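Local coordinates for biphenyl-2,3-diol 1,2-dioxygenase III-related protein (Vibrio cholerae, PDB 3EY8) that is of uncertain function but belongs to the glyoxalase/dioxygenase superfamily, binds calcium and may be a metal-dependent enzyme, at residues 23-28 with 53-58; 89-92 with 97-100; 115-120 with 125-130. The protein carries 9 engineered substitutions. All blocks are in the same frame, centred on the assembly; numbering follows the deposited sequence. Where two conformers were deposited one is given.

Contact 1. Residues 23-28 with 53-58; sequences TTTKFY and INLHQL. Engineered in segment 23-28: K26 (natural residue Asn).
L55, on strand 51-57, meets helix 21-32 at the methyl groups of T24 and T25, burying 133 Å² between the two segments. Along the strand, I53 points toward the helix, but its side chain packs on L16 and F48 of its own sheet. L55 then carries the touch. Its CD1 lies 3.6 Å from T25 CG2, the two side chains slanting across each other, and 3.8 Å from T24 CG2, which it meets tip to tip. The second branch joins in, with L55 CD2 4.0 Å from T24 CG2. A leucine suits this place because its fork presents methyls to both threonines. With OG1 beside the backbone N (chi1 -63°), T24 has its methyl anti to that N, aimed at the leucine, while OG1 hydrogen-bonds D20 O, one helical turn back; T25 OG1 bonds P22 O. With their hydroxyls tied to the helix backbone, both threonines can offer apolar surface to the sheet. Further along, Q57 OE1 accepts a hydrogen bond from I21 N, joining the strand to the start of the helix. Helix packed on sheet in this way is typical of the beta-alpha-beta-beta-beta module from which the vicinal oxygen chelate fold is built.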
ATOM      1  N   THR B  23       8.325  -0.005 -18.578  1.00 26.35           N
ATOM      2  CA  THR B  23       7.930  -1.406 -18.506  1.00 22.74           C
ATOM      3  C   THR B  23       6.792  -1.566 -17.501  1.00 25.65           C
ATOM      4  O   THR B  23       5.773  -2.228 -17.760  1.00 25.50           O
ATOM      5  CB  THR B  23       9.120  -2.280 -18.099  1.00 26.73           C
ATOM      6  OG1 THR B  23      10.117  -2.225 -19.133  1.00 27.99           O
ATOM      7  CG2 THR B  23       8.686  -3.721 -17.876  1.00 28.75           C
ATOM      8  N   THR B  24       6.956  -0.922 -16.354  1.00 23.13           N
ATOM      9  CA  THR B  24       5.938  -0.962 -15.310  1.00 21.62           C
ATOM     10  C   THR B  24       4.609  -0.308 -15.728  1.00 23.86           C
ATOM     11  O   THR B  24       3.544  -0.882 -15.522  1.00 23.83           O
ATOM     12  CB  THR B  24       6.476  -0.318 -14.040  1.00 21.01           C
ATOM     13  OG1 THR B  24       7.587  -1.088 -13.562  1.00 23.16           O
ATOM     14  CG2 THR B  24       5.399  -0.263 -12.955  1.00 24.08           C
ATOM     15  N   THR B  25       4.660   0.881 -16.322  1.00 24.07           N
ATOM     16  CA  THR B  25       3.417   1.542 -16.711  1.00 21.79           C
ATOM     17  C   THR B  25       2.681   0.746 -17.792  1.00 24.31           C
ATOM     18  O   THR B  25       1.458   0.568 -17.716  1.00 25.74           O
ATOM     19  CB  THR B  25       3.629   3.022 -17.111  1.00 30.71           C
ATOM     20  OG1 THR B  25       4.560   3.097 -18.191  1.00 30.21           O
ATOM     21  CG2 THR B  25       4.175   3.823 -15.928  1.00 25.34           C
ATOM     22  N   LYS B  26       3.420   0.233 -18.775  1.00 24.03           N
ATOM     23  CA  LYS B  26       2.806  -0.602 -19.805  1.00 25.16           C
ATOM     24  C   LYS B  26       2.088  -1.791 -19.174  1.00 29.16           C
ATOM     25  O   LYS B  26       0.959  -2.116 -19.539  1.00 26.68           O
ATOM     26  CB  LYS B  26       3.847  -1.100 -20.809  1.00 29.02           C
ATOM     27  CG  LYS B  26       4.377  -0.042 -21.761  1.00 34.24           C
ATOM     28  CD  LYS B  26       5.263  -0.684 -22.822  1.00 34.04           C
ATOM     29  CE  LYS B  26       5.907   0.355 -23.729  1.00 59.40           C
ATOM     30  NZ  LYS B  26       6.993   1.112 -23.049  1.00 57.14           N
ATOM     31  N   PHE B  27       2.752  -2.437 -18.224  1.00 24.21           N
ATOM     32  CA  PHE B  27       2.174  -3.591 -17.543  1.00 24.87           C
ATOM     33  C   PHE B  27       0.885  -3.256 -16.794  1.00 28.74           C
ATOM     34  O   PHE B  27      -0.148  -3.895 -17.001  1.00 26.06           O
ATOM     35  CB  PHE B  27       3.198  -4.209 -16.588  1.00 27.76           C
ATOM     36  CG  PHE B  27       2.693  -5.427 -15.865  1.00 26.98           C
ATOM     37  CD1 PHE B  27       2.017  -5.301 -14.662  1.00 26.39           C
ATOM     38  CD2 PHE B  27       2.896  -6.697 -16.393  1.00 24.62           C
ATOM     39  CE1 PHE B  27       1.548  -6.425 -13.987  1.00 23.10           C
ATOM     40  CE2 PHE B  27       2.436  -7.815 -15.731  1.00 27.25           C
ATOM     41  CZ  PHE B  27       1.766  -7.682 -14.526  1.00 24.76           C
ATOM     42  N   TYR B  28       0.940  -2.266 -15.914  1.00 24.00           N
ATOM     43  CA  TYR B  28      -0.231  -1.935 -15.107  1.00 23.18           C
ATOM     44  C   TYR B  28      -1.404  -1.404 -15.940  1.00 24.79           C
ATOM     45  O   TYR B  28      -2.566  -1.632 -15.594  1.00 24.71           O
ATOM     46  CB  TYR B  28       0.135  -0.984 -13.964  1.00 21.33           C
ATOM     47  CG  TYR B  28       0.779  -1.717 -12.810  1.00 23.34           C
ATOM     48  CD1 TYR B  28       2.156  -1.913 -12.766  1.00 24.67           C
ATOM     49  CD2 TYR B  28       0.007  -2.252 -11.791  1.00 28.95           C
ATOM     50  CE1 TYR B  28       2.749  -2.597 -11.714  1.00 23.34           C
ATOM     51  CE2 TYR B  28       0.587  -2.945 -10.742  1.00 24.71           C
ATOM     52  CZ  TYR B  28       1.957  -3.112 -10.711  1.00 22.79           C
ATOM     53  OH  TYR B  28       2.525  -3.796  -9.668  1.00 23.71           O
ATOM     54  N   ILE B  53      -0.545   4.878  -7.257  1.00 22.05           N
ATOM     55  CA  ILE B  53       0.767   4.395  -6.873  1.00 20.85           C
ATOM     56  C   ILE B  53       1.800   5.273  -7.565  1.00 24.86           C
ATOM     57  O   ILE B  53       1.765   5.431  -8.786  1.00 23.81           O
ATOM     58  CB  ILE B  53       0.941   2.940  -7.299  1.00 22.92           C
ATOM     59  CG1 ILE B  53       0.044   2.040  -6.448  1.00 29.37           C
ATOM     60  CG2 ILE B  53       2.404   2.522  -7.195  1.00 24.75           C
ATOM     61  CD1 ILE B  53      -0.137   0.657  -7.018  1.00 36.00           C
ATOM     62  N   ASN B  54       2.690   5.883  -6.788  1.00 21.64           N
ATOM     63  CA  ASN B  54       3.782   6.662  -7.359  1.00 21.28           C
ATOM     64  C   ASN B  54       4.910   5.720  -7.745  1.00 23.00           C
ATOM     65  O   ASN B  54       5.201   4.760  -7.027  1.00 24.13           O
ATOM     66  CB  ASN B  54       4.309   7.699  -6.361  1.00 24.50           C
ATOM     67  CG  ASN B  54       3.384   8.911  -6.209  1.00 27.29           C
ATOM     68  OD1 ASN B  54       2.577   9.219  -7.092  1.00 27.04           O
ATOM     69  ND2 ASN B  54       3.517   9.611  -5.085  1.00 27.67           N
ATOM     70  N   LEU B  55       5.539   5.988  -8.881  1.00 22.95           N
ATOM     71  CA  LEU B  55       6.657   5.169  -9.329  1.00 20.56           C
ATOM     72  C   LEU B  55       7.960   5.957  -9.258  1.00 25.08           C
ATOM     73  O   LEU B  55       8.022   7.090  -9.740  1.00 25.72           O
ATOM     74  CB  LEU B  55       6.429   4.697 -10.767  1.00 26.33           C
ATOM     75  CG  LEU B  55       5.184   3.836 -10.995  1.00 23.31           C
ATOM     76  CD1 LEU B  55       5.010   3.498 -12.475  1.00 22.98           C
ATOM     77  CD2 LEU B  55       5.242   2.566 -10.140  1.00 23.11           C
ATOM     78  N   HIS B  56       8.987   5.353  -8.659  1.00 23.34           N
ATOM     79  CA  HIS B  56      10.361   5.860  -8.735  1.00 23.87           C
ATOM     80  C   HIS B  56      11.187   4.855  -9.517  1.00 25.30           C
ATOM     81  O   HIS B  56      11.055   3.650  -9.315  1.00 24.23           O
ATOM     82  CB  HIS B  56      10.993   5.980  -7.347  1.00 29.55           C
ATOM     83  CG  HIS B  56      10.346   6.995  -6.457  1.00 27.91           C
ATOM     84  ND1 HIS B  56      10.865   7.336  -5.226  1.00 29.04           N
ATOM     85  CD2 HIS B  56       9.231   7.745  -6.615  1.00 28.05           C
ATOM     86  CE1 HIS B  56      10.089   8.242  -4.660  1.00 26.70           C
ATOM     87  NE2 HIS B  56       9.090   8.507  -5.482  1.00 30.08           N
ATOM     88  N   GLN B  57      12.051   5.330 -10.402  1.00 26.45           N
ATOM     89  CA  GLN B  57      12.955   4.401 -11.060  1.00 27.51           C
ATOM     90  C   GLN B  57      14.184   4.194 -10.193  1.00 29.62           C
ATOM     91  O   GLN B  57      14.748   5.149  -9.653  1.00 26.25           O
ATOM     92  CB  GLN B  57      13.352   4.882 -12.451  1.00 30.22           C
ATOM     93  CG  GLN B  57      14.242   3.878 -13.174  1.00 30.55           C
ATOM     94  CD  GLN B  57      14.189   4.025 -14.680  1.00 61.12           C
ATOM     95  OE1 GLN B  57      13.109   4.061 -15.282  1.00 40.04           O
ATOM     96  NE2 GLN B  57      15.360   4.099 -15.300  1.00 38.99           N
ATOM     97  N   LEU B  58      14.581   2.938 -10.039  1.00 23.26           N
ATOM     98  CA  LEU B  58      15.775   2.611  -9.276  1.00 25.76           C
ATOM     99  C   LEU B  58      16.943   3.445  -9.805  1.00 26.35           C
ATOM    100  O   LEU B  58      17.209   3.463 -11.008  1.00 28.78           O
ATOM    101  CB  LEU B  58      16.081   1.118  -9.397  1.00 27.79           C
ATOM    102  CG  LEU B  58      17.210   0.573  -8.522  1.00 30.99           C
ATOM    103  CD1 LEU B  58      16.872   0.708  -7.050  1.00 34.61           C
ATOM    104  CD2 LEU B  58      17.468  -0.881  -8.881  1.00 31.86           C
TER

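Contact 2. Residues 89-92 with 97-100; sequences EYVE and VIME. Engineered in segment 89-92: E89 (natural residue Lys), Y90 (natural residue His). Engineered in segment 97-100: V97 (natural residue Thr).
The aliphatic stem of E92 lies across the end of I98 at about a right angle, with E92 CG 3.4 Å from I98 CD1, a close fit. I98 CG1 follows at 3.7 Å from the same E92 CG. V91, one residue earlier on the helix, adds a looser apolar contact, its CG1 4.5 Å from I98 CG1. With CG1 anti to its own carbonyl carbon (chi1 -63°), I98 extends its longer branch toward the helix, and an isoleucine has the reach to meet both residues there. The exposed glutamate suits this place: its CG covers the isoleucine, while its carboxylate reaches a water. That water joins the segments, donating a short hydrogen bond of 2.5 Å to E92 OE2 and accepting one of 2.9 Å from I98 N, which gives that backbone amide a partner.

In this vicinal oxygen chelate fold, the contact marks the place where the chain turns back toward its sheet: helix 84-93 follows strand 75-79, the loop after it leads to strands 100-101 and 103-107, and I98 packs the returning loop against the helix it has just left.

Behind this first shell stands F115 of strand 110-118, on which V91 and I98 both pack, so the buried valine and the isoleucine both rest on the same ring residue. Past I98, the backbones of selenomethionine M99 and of E100 hydrogen-bond that of Y116, and E100 touches P64 of the second subunit, while on the helix the OH of the engineered Y90 is hydrogen-bonded to K30 O.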
ATOM      1  N   GLU B  89      -9.304 -14.600 -16.741  1.00 28.77           N
ATOM      2  CA  GLU B  89      -9.188 -14.855 -18.174  1.00 32.94           C
ATOM      3  C   GLU B  89      -8.474 -13.694 -18.858  1.00 29.33           C
ATOM      4  O   GLU B  89      -7.605 -13.898 -19.700  1.00 30.47           O
ATOM      5  CB  GLU B  89     -10.564 -15.079 -18.804  1.00 37.04           C
ATOM      6  CG  GLU B  89     -10.508 -15.558 -20.245  1.00 69.47           C
ATOM      7  CD  GLU B  89     -11.882 -15.681 -20.879  1.00 64.42           C
ATOM      8  OE1 GLU B  89     -12.845 -15.093 -20.344  1.00 59.47           O
ATOM      9  OE2 GLU B  89     -11.998 -16.360 -21.920  1.00 86.70           O
ATOM     10  N   TYR B  90      -8.840 -12.470 -18.486  1.00 27.61           N
ATOM     11  CA  TYR B  90      -8.229 -11.284 -19.070  1.00 26.88           C
ATOM     12  C   TYR B  90      -6.732 -11.233 -18.794  1.00 26.05           C
ATOM     13  O   TYR B  90      -5.924 -11.006 -19.696  1.00 27.48           O
ATOM     14  CB  TYR B  90      -8.892 -10.005 -18.543  1.00 28.14           C
ATOM     15  CG  TYR B  90      -8.255  -8.758 -19.110  1.00 33.35           C
ATOM     16  CD1 TYR B  90      -8.695  -8.219 -20.313  1.00 34.36           C
ATOM     17  CD2 TYR B  90      -7.186  -8.140 -18.466  1.00 31.63           C
ATOM     18  CE1 TYR B  90      -8.106  -7.092 -20.845  1.00 35.29           C
ATOM     19  CE2 TYR B  90      -6.588  -7.011 -18.996  1.00 30.44           C
ATOM     20  CZ  TYR B  90      -7.057  -6.491 -20.189  1.00 33.55           C
ATOM     21  OH  TYR B  90      -6.474  -5.368 -20.736  1.00 37.87           O
ATOM     22  N   VAL B  91      -6.359 -11.431 -17.534  1.00 25.19           N
ATOM     23  CA  VAL B  91      -4.959 -11.365 -17.165  1.00 25.00           C
ATOM     24  C   VAL B  91      -4.151 -12.433 -17.909  1.00 25.67           C
ATOM     25  O   VAL B  91      -3.107 -12.140 -18.490  1.00 26.80           O
ATOM     26  CB  VAL B  91      -4.777 -11.480 -15.643  1.00 28.77           C
ATOM     27  CG1 VAL B  91      -3.303 -11.638 -15.300  1.00 29.06           C
ATOM     28  CG2 VAL B  91      -5.360 -10.244 -14.959  1.00 26.76           C
ATOM     29  N   GLU B  92      -4.635 -13.671 -17.902  1.00 24.46           N
ATOM     30  CA  GLU B  92      -3.976 -14.734 -18.658  1.00 29.26           C
ATOM     31  C   GLU B  92      -3.872 -14.401 -20.141  1.00 32.90           C
ATOM     32  O   GLU B  92      -2.882 -14.733 -20.792  1.00 35.45           O
ATOM     33  CB  GLU B  92      -4.712 -16.063 -18.490  1.00 34.34           C
ATOM     34  CG  GLU B  92      -4.415 -16.761 -17.191  1.00 46.96           C
ATOM     35  CD  GLU B  92      -4.748 -18.237 -17.247  1.00 43.15           C
ATOM     36  OE1 GLU B  92      -5.606 -18.627 -18.066  1.00 44.04           O
ATOM     37  OE2 GLU B  92      -4.150 -19.002 -16.466  1.00 35.81           O
ATOM     38  N   VAL B  97       1.236 -15.186 -16.153  1.00 22.89           N
ATOM     39  CA  VAL B  97       1.075 -16.457 -15.458  1.00 22.99           C
ATOM     40  C   VAL B  97       0.385 -16.257 -14.116  1.00 22.92           C
ATOM     41  O   VAL B  97       0.895 -15.554 -13.234  1.00 25.89           O
ATOM     42  CB  VAL B  97       2.430 -17.168 -15.255  1.00 21.77           C
ATOM     43  CG1 VAL B  97       2.277 -18.377 -14.349  1.00 26.18           C
ATOM     44  CG2 VAL B  97       3.013 -17.582 -16.611  1.00 24.81           C
ATOM     45  N   ILE B  98      -0.783 -16.870 -13.966  1.00 22.17           N
ATOM     46  CA  ILE B  98      -1.491 -16.835 -12.690  1.00 23.56           C
ATOM     47  C   ILE B  98      -0.926 -17.929 -11.805  1.00 28.26           C
ATOM     48  O   ILE B  98      -0.966 -19.109 -12.146  1.00 27.27           O
ATOM     49  CB  ILE B  98      -3.001 -17.002 -12.881  1.00 24.80           C
ATOM     50  CG1 ILE B  98      -3.544 -15.824 -13.699  1.00 27.96           C
ATOM     51  CG2 ILE B  98      -3.704 -17.116 -11.523  1.00 25.98           C
ATOM     52  CD1 ILE B  98      -5.024 -15.883 -13.954  1.00 33.21           C
HETATM   53  N   MSE B  99      -0.388 -17.539 -10.657  0.52 24.02           N
HETATM   54  CA  MSE B  99       0.303 -18.505  -9.806  0.52 25.33           C
HETATM   55  C   MSE B  99      -0.611 -19.273  -8.850  0.52 29.27           C
HETATM   56  O   MSE B  99      -0.234 -20.333  -8.352  0.52 38.31           O
HETATM   57  CB  MSE B  99       1.449 -17.840  -9.042  0.52 37.93           C
HETATM   58  CG  MSE B  99       1.016 -16.982  -7.875  0.52 53.33           C
HETATM   59 SE   MSE B  99       2.542 -16.002  -7.179  0.52 74.47          SE
HETATM   60  CE  MSE B  99       3.131 -15.206  -8.851  0.52 28.10           C
ATOM     61  N   GLU B 100      -1.808 -18.747  -8.601  1.00 29.26           N
ATOM     62  CA  GLU B 100      -2.773 -19.433  -7.757  1.00 32.58           C
ATOM     63  C   GLU B 100      -4.091 -18.690  -7.846  1.00 33.92           C
ATOM     64  O   GLU B 100      -4.100 -17.475  -8.070  1.00 26.08           O
ATOM     65  CB  GLU B 100      -2.273 -19.446  -6.311  1.00 35.53           C
ATOM     66  CG  GLU B 100      -3.063 -20.321  -5.360  1.00 57.76           C
ATOM     67  CD  GLU B 100      -2.532 -20.252  -3.939  1.00 53.75           C
ATOM     68  OE1 GLU B 100      -1.542 -19.525  -3.703  1.00 47.43           O
ATOM     69  OE2 GLU B 100      -3.106 -20.926  -3.059  1.00 80.84           O
TER
HETATM   70  O   HOH W   1      -1.706 -18.760 -15.907  1.00 31.71           O

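Contact 3. Residues 115-120 with 125-130; sequences FYFRDP and IEVSTY
F115 and F117 both hold CG between the backbone N and the carbonyl carbon (chi1 70° and 54°), which swings their rings over the neighbouring strand onto V127 and I125. The strands form the antiparallel beta hairpin 110-118/124-129, central in the second four-stranded sheet of this vicinal oxygen chelate fold. Two hydrogen-bonded pairs, F115 with V127 and F117 with I125, exchange four backbone bonds, the shortest from I125 N to F117 O at 2.8 Å.

On the face carrying these four residues, each phenylalanine ring takes a CH-pi contact over its face: V127 CB sits 4.0 Å from the centroid of the F115 ring, and I125 CB 4.1 Å from that of F117. V127 serves both rings, with CG1 3.6 Å from F115 CE2 and CG2 3.7 Å from F117 CE1. Beta-branched residues suit this role, presenting two branches while favouring a strand backbone. L84, A87, M88 and V91 of helix 84-93 also pack on F115.

Y116 and E126 form the non-hydrogen-bonded pair between them and project from the other face, side by side, with ring and carboxylate planes 21° apart. The glutamate chain is extended, and its CG rests 3.5 Å from Y116 CE2. Y116 OH is hydrogen-bonded to R105, and E126 OE2 to S114 OG. E126 is a calcium ligand of this protein, although no calcium is bound to it here; its OE1 makes a weak hydrogen bond to H13 of the second subunit.

The carbonyl of I125 has two partners: besides taking the bond from F117 N, its O receives a CA-H...O contact from Y116 CA at 3.2 Å.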
ATOM      1  N   PHE B 115      -6.895 -14.093  -6.849  1.00 23.83           N
ATOM      2  CA  PHE B 115      -5.887 -14.777  -7.654  1.00 23.73           C
ATOM      3  C   PHE B 115      -4.599 -13.951  -7.642  1.00 24.48           C
ATOM      4  O   PHE B 115      -4.627 -12.776  -7.284  1.00 22.49           O
ATOM      5  CB  PHE B 115      -6.377 -15.124  -9.075  1.00 23.35           C
ATOM      6  CG  PHE B 115      -6.578 -13.938  -9.995  1.00 20.60           C
ATOM      7  CD1 PHE B 115      -5.594 -13.566 -10.903  1.00 24.65           C
ATOM      8  CD2 PHE B 115      -7.776 -13.237  -9.999  1.00 23.11           C
ATOM      9  CE1 PHE B 115      -5.790 -12.500 -11.775  1.00 24.41           C
ATOM     10  CE2 PHE B 115      -7.975 -12.171 -10.866  1.00 24.49           C
ATOM     11  CZ  PHE B 115      -6.979 -11.806 -11.755  1.00 23.10           C
ATOM     12  N   TYR B 116      -3.478 -14.573  -7.995  1.00 22.35           N
ATOM     13  CA  TYR B 116      -2.165 -13.965  -7.794  1.00 23.53           C
ATOM     14  C   TYR B 116      -1.299 -14.025  -9.040  1.00 24.12           C
ATOM     15  O   TYR B 116      -1.340 -14.993  -9.796  1.00 26.56           O
ATOM     16  CB  TYR B 116      -1.396 -14.703  -6.692  1.00 22.04           C
ATOM     17  CG  TYR B 116      -2.012 -14.662  -5.315  1.00 23.51           C
ATOM     18  CD1 TYR B 116      -2.993 -15.571  -4.952  1.00 27.34           C
ATOM     19  CD2 TYR B 116      -1.586 -13.741  -4.371  1.00 25.64           C
ATOM     20  CE1 TYR B 116      -3.550 -15.551  -3.696  1.00 27.34           C
ATOM     21  CE2 TYR B 116      -2.141 -13.709  -3.109  1.00 26.58           C
ATOM     22  CZ  TYR B 116      -3.123 -14.622  -2.781  1.00 29.33           C
ATOM     23  OH  TYR B 116      -3.682 -14.614  -1.524  1.00 37.91           O
ATOM     24  N   PHE B 117      -0.489 -12.996  -9.235  1.00 19.49           N
ATOM     25  CA  PHE B 117       0.550 -13.025 -10.254  1.00 21.30           C
ATOM     26  C   PHE B 117       1.601 -11.998  -9.863  1.00 23.03           C
ATOM     27  O   PHE B 117       1.416 -11.265  -8.895  1.00 23.66           O
ATOM     28  CB  PHE B 117      -0.030 -12.704 -11.635  1.00 24.22           C
ATOM     29  CG  PHE B 117      -0.801 -11.419 -11.686  1.00 20.85           C
ATOM     30  CD1 PHE B 117      -2.155 -11.405 -11.408  1.00 22.21           C
ATOM     31  CD2 PHE B 117      -0.174 -10.226 -12.006  1.00 21.13           C
ATOM     32  CE1 PHE B 117      -2.872 -10.218 -11.445  1.00 20.41           C
ATOM     33  CE2 PHE B 117      -0.888  -9.029 -12.047  1.00 23.11           C
ATOM     34  CZ  PHE B 117      -2.238  -9.031 -11.765  1.00 23.22           C
ATOM     35  N   ARG B 118       2.697 -11.937 -10.613  1.00 22.74           N
ATOM     36  CA  ARG B 118       3.759 -10.983 -10.307  1.00 21.85           C
ATOM     37  C   ARG B 118       3.887  -9.908 -11.366  1.00 23.23           C
ATOM     38  O   ARG B 118       3.644 -10.155 -12.559  1.00 23.75           O
ATOM     39  CB  ARG B 118       5.103 -11.702 -10.142  1.00 24.83           C
ATOM     40  CG  ARG B 118       5.130 -12.602  -8.928  1.00 29.49           C
ATOM     41  CD  ARG B 118       6.486 -13.190  -8.635  1.00 23.38           C
ATOM     42  NE  ARG B 118       6.351 -14.198  -7.587  1.00 25.90           N
ATOM     43  CZ  ARG B 118       6.271 -13.917  -6.290  1.00 26.94           C
ATOM     44  NH1 ARG B 118       6.326 -12.656  -5.878  1.00 25.29           N
ATOM     45  NH2 ARG B 118       6.138 -14.893  -5.401  1.00 25.74           N
ATOM     46  N   ASP B 119       4.273  -8.712 -10.932  1.00 21.99           N
ATOM     47  CA  ASP B 119       4.535  -7.623 -11.874  1.00 20.67           C
ATOM     48  C   ASP B 119       5.977  -7.727 -12.384  1.00 22.96           C
ATOM     49  O   ASP B 119       6.703  -8.642 -11.993  1.00 23.64           O
ATOM     50  CB  ASP B 119       4.168  -6.251 -11.262  1.00 21.86           C
ATOM     51  CG  ASP B 119       5.272  -5.646 -10.394  1.00 23.98           C
ATOM     52  OD1 ASP B 119       6.305  -6.293 -10.144  1.00 21.96           O
ATOM     53  OD2 ASP B 119       5.092  -4.486  -9.955  1.00 24.68           O
ATOM     54  N   PRO B 120       6.388  -6.829 -13.293  1.00 21.74           N
ATOM     55  CA  PRO B 120       7.707  -7.004 -13.924  1.00 22.07           C
ATOM     56  C   PRO B 120       8.914  -6.948 -12.978  1.00 25.78           C
ATOM     57  O   PRO B 120       9.994  -7.416 -13.366  1.00 24.73           O
ATOM     58  CB  PRO B 120       7.758  -5.854 -14.937  1.00 23.04           C
ATOM     59  CG  PRO B 120       6.329  -5.622 -15.286  1.00 23.95           C
ATOM     60  CD  PRO B 120       5.572  -5.824 -13.996  1.00 22.84           C
ATOM     61  N   ILE B 125       1.085  -9.426  -6.784  1.00 21.81           N
ATOM     62  CA  ILE B 125      -0.198  -8.773  -7.004  1.00 20.37           C
ATOM     63  C   ILE B 125      -1.338  -9.756  -6.774  1.00 21.02           C
ATOM     64  O   ILE B 125      -1.387 -10.843  -7.359  1.00 21.81           O
ATOM     65  CB  ILE B 125      -0.289  -8.144  -8.417  1.00 21.52           C
ATOM     66  CG1 ILE B 125       0.931  -7.254  -8.705  1.00 21.37           C
ATOM     67  CG2 ILE B 125      -1.584  -7.360  -8.569  1.00 23.07           C
ATOM     68  CD1 ILE B 125       1.122  -6.088  -7.720  1.00 22.56           C
ATOM     69  N   GLU B 126      -2.250  -9.368  -5.893  1.00 21.12           N
ATOM     70  CA  GLU B 126      -3.409 -10.168  -5.555  1.00 19.23           C
ATOM     71  C   GLU B 126      -4.622  -9.393  -6.040  1.00 20.12           C
ATOM     72  O   GLU B 126      -4.858  -8.271  -5.603  1.00 23.89           O
ATOM     73  CB  GLU B 126      -3.467 -10.356  -4.031  1.00 19.97           C
ATOM     74  CG  GLU B 126      -4.606 -11.237  -3.531  1.00 22.01           C
ATOM     75  CD  GLU B 126      -4.649 -11.305  -2.015  1.00 28.03           C
ATOM     76  OE1 GLU B 126      -3.811 -10.645  -1.358  1.00 27.38           O
ATOM     77  OE2 GLU B 126      -5.525 -12.013  -1.478  1.00 28.09           O
ATOM     78  N   VAL B 127      -5.367  -9.975  -6.974  1.00 19.75           N
ATOM     79  CA  VAL B 127      -6.580  -9.347  -7.475  1.00 19.92           C
ATOM     80  C   VAL B 127      -7.770 -10.100  -6.911  1.00 22.51           C
ATOM     81  O   VAL B 127      -7.815 -11.334  -6.964  1.00 24.29           O
ATOM     82  CB  VAL B 127      -6.611  -9.355  -9.009  1.00 22.78           C
ATOM     83  CG1 VAL B 127      -7.969  -8.883  -9.523  1.00 24.25           C
ATOM     84  CG2 VAL B 127      -5.484  -8.477  -9.547  1.00 22.27           C
ATOM     85  N   SER B 128      -8.722  -9.362  -6.349  1.00 19.74           N
ATOM     86  CA  SER B 128      -9.758  -9.986  -5.526  1.00 19.75           C
ATOM     87  C   SER B 128     -11.145  -9.398  -5.723  1.00 24.43           C
ATOM     88  O   SER B 128     -11.305  -8.285  -6.230  1.00 22.48           O
ATOM     89  CB  SER B 128      -9.382  -9.883  -4.047  1.00 21.19           C
ATOM     90  OG  SER B 128      -8.048 -10.316  -3.825  1.00 23.69           O
ATOM     91  N   THR B 129     -12.146 -10.162  -5.303  1.00 24.64           N
ATOM     92  CA  THR B 129     -13.533  -9.708  -5.352  1.00 22.21           C
ATOM     93  C   THR B 129     -14.204  -9.960  -4.009  1.00 23.52           C
ATOM     94  O   THR B 129     -13.850 -10.905  -3.302  1.00 26.02           O
ATOM     95  CB  THR B 129     -14.326 -10.448  -6.444  1.00 28.15           C
ATOM     96  OG1 THR B 129     -15.672  -9.956  -6.470  1.00 31.09           O
ATOM     97  CG2 THR B 129     -14.358 -11.941  -6.172  1.00 28.10           C
ATOM     98  N   TYR B 130     -15.173  -9.118  -3.659  1.00 24.67           N
ATOM     99  CA  TYR B 130     -16.011  -9.370  -2.488  1.00 29.02           C
ATOM    100  C   TYR B 130     -17.262 -10.193  -2.829  1.00 28.92           C
ATOM    101  O   TYR B 130     -18.035 -10.554  -1.940  1.00 29.10           O
ATOM    102  CB  TYR B 130     -16.375  -8.061  -1.767  1.00 26.82           C
ATOM    103  CG  TYR B 130     -15.307  -7.630  -0.786  1.00 31.19           C
ATOM    104  CD1 TYR B 130     -15.239  -8.194   0.478  1.00 26.06           C
ATOM    105  CD2 TYR B 130     -14.347  -6.692  -1.138  1.00 28.98           C
ATOM    106  CE1 TYR B 130     -14.259  -7.827   1.376  1.00 28.69           C
ATOM    107  CE2 TYR B 130     -13.356  -6.311  -0.241  1.00 25.56           C
ATOM    108  CZ  TYR B 130     -13.319  -6.889   1.013  1.00 23.83           C
ATOM    109  OH  TYR B 130     -12.346  -6.532   1.918  1.00 25.88           O
TER

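How the contacts relate
Contact 3 lies between the other two in the structure. Its centre is 9 Å from that of contact 2, and the two touch where V97 O comes 3.4 Å from F117 CB. Contact 1, 16 Å from contact 3 between centres, lies on the sheet that holds strand 51-57; it is linked across by Y28 OH, 2.7 Å from D119 OD2 in a probable hydrogen bond, and by F27 packing on P120. Contacts 1 and 2 do not touch, their nearest atoms being about 6 Å apart. Of the calcium ligands, E126 lies within contact 3, its side chain about 10 Å from that of I98, while the side chain of L55 is about 10 Å from that of H13 of the same chain; the calcium site is probably formed between subunits.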